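Local coordinates for BH0236 protein (Bacillus halodurans, PDB 5T7A) that probably binds beta-1,3-glucan through its family 56 carbohydrate-binding module, the fragment present here, and so helps in recognising and hydrolysing that polysaccharide, at residues R40-G44 with N45-I49. Residues are numbered along the deposited sequence; the frame is centred on the assembly and turned at random.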
# COMPACT_ATOMS: atom_id res chain seq x y z
N ARG A 40 2.98 1.33 -7.74
CA ARG A 40 2.97 2.03 -8.99
C ARG A 40 3.92 3.26 -8.90
O ARG A 40 4.57 3.44 -7.87
CB ARG A 40 1.55 2.43 -9.40
CG ARG A 40 0.92 3.46 -8.51
CD ARG A 40 -0.53 3.68 -8.98
NE ARG A 40 -1.22 4.67 -8.21
CZ ARG A 40 -2.52 4.79 -8.08
NH1 ARG A 40 -3.37 3.93 -8.63
NH2 ARG A 40 -3.01 5.74 -7.35
N GLY A 41 4.03 4.05 -9.99
CA GLY A 41 4.82 5.26 -9.86
C GLY A 41 6.32 5.01 -9.53
O GLY A 41 6.91 5.78 -8.77
N ILE A 42 6.91 3.97 -10.11
CA ILE A 42 8.27 3.59 -9.75
C ILE A 42 9.27 4.53 -10.47
O ILE A 42 9.20 4.69 -11.72
CB ILE A 42 8.50 2.15 -10.10
CG1 ILE A 42 7.60 1.27 -9.21
CG2 ILE A 42 9.97 1.80 -9.92
CD1 ILE A 42 7.37 -0.10 -9.77
N THR A 43 10.07 5.21 -9.66
CA THR A 43 11.13 6.10 -10.20
C THR A 43 12.42 5.67 -9.54
O THR A 43 12.47 4.72 -8.72
CB THR A 43 10.88 7.55 -9.89
OG1 THR A 43 11.07 7.79 -8.49
CG2 THR A 43 9.50 7.97 -10.33
N GLY A 44 13.50 6.38 -9.84
CA GLY A 44 14.72 6.01 -9.19
C GLY A 44 14.72 6.27 -7.70
O GLY A 44 15.48 5.65 -7.01
N ASN A 45 13.93 7.21 -7.20
CA ASN A 45 13.99 7.57 -5.78
C ASN A 45 12.70 7.33 -5.04
O ASN A 45 12.55 7.81 -3.89
CB ASN A 45 14.50 8.99 -5.61
CG ASN A 45 13.54 10.07 -6.12
OD1 ASN A 45 12.32 9.88 -6.32
ND2 ASN A 45 14.10 11.28 -6.29
N GLU A 46 11.70 6.72 -5.71
CA GLU A 46 10.42 6.51 -4.97
C GLU A 46 9.56 5.49 -5.66
O GLU A 46 9.74 5.17 -6.82
CB GLU A 46 9.62 7.76 -4.77
CG GLU A 46 8.91 8.30 -5.95
CD GLU A 46 8.06 9.54 -5.66
OE1 GLU A 46 8.55 10.49 -5.03
OE2 GLU A 46 6.90 9.58 -6.11
N VAL A 47 8.65 4.91 -4.87
CA VAL A 47 7.53 4.11 -5.43
C VAL A 47 6.33 4.58 -4.70
O VAL A 47 6.42 5.17 -3.58
CB VAL A 47 7.68 2.57 -5.26
CG1 VAL A 47 9.04 2.09 -5.78
CG2 VAL A 47 7.54 2.14 -3.81
N THR A 48 5.14 4.30 -5.26
CA THR A 48 3.89 4.62 -4.58
C THR A 48 3.14 3.35 -4.26
O THR A 48 2.84 2.57 -5.14
CB THR A 48 3.01 5.55 -5.40
OG1 THR A 48 3.69 6.83 -5.52
CG2 THR A 48 1.65 5.76 -4.70
N ILE A 49 2.84 3.15 -2.99
CA ILE A 49 1.87 2.08 -2.59
C ILE A 49 0.50 2.64 -2.81
O ILE A 49 0.17 3.75 -2.31
CB ILE A 49 1.99 1.68 -1.12
CG1 ILE A 49 3.43 1.18 -0.80
CG2 ILE A 49 1.02 0.55 -0.79
CD1 ILE A 49 3.71 0.99 0.67
O HOH W 1 5.81 7.27 -7.04
O HOH W 2 10.72 10.53 -8.36
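Arg40 and Thr48 face each other as an antiparallel hydrogen-bonded pair, Arg40 N giving to Thr48 O (2.9 Å) and Thr48 N to Arg40 O (2.8 Å), where strand 35-40 ends beside strand 46-53. Their side chains share one face of the sheet, and Arg40 runs its extended chain on to salt bridges with Glu84 and Glu82, so strand 82-88 holds its charged end. Gly41, whose positive phi (62°) suits glycine, then breaks the strand pairing. The hairpin closes at Thr43 N, which meets Glu46 O at 2.9 Å almost straight (174°).

The packed side is apolar. Ile42 CG1 lies alongside Val47 CG1 at 3.8 Å, the two branched chains pointing the same way, and Tyr116 and Arg118 touch both. Beta-branched residues fit here because they favour extended backbone and present broad methyl surfaces.

The other side is polar and wetter. With chi1 at 71°, Thr43 OG1 sits between its own N and carbonyl carbon, turned into the bend, where it accepts from Asn45 N at 3.2 Å and, weakly, from Glu46 N. One water joins this hydroxyl to Asn45 OD1. A second water gives to Gly41 O and Glu46 OE2 and accepts from Thr48 OG1 (2.6 Å), linking the two arms beyond the Arg40-Thr48 pair.

A small hydroxyl can thus accept from two successive amides of the turn, the second bond weak, while the water bridging carbonyl, carboxylate and hydroxyl probably helps steady the Glu46 carboxylate; the chain reverses on polar bonds, with the Ile42-Val47 packing on its other flank.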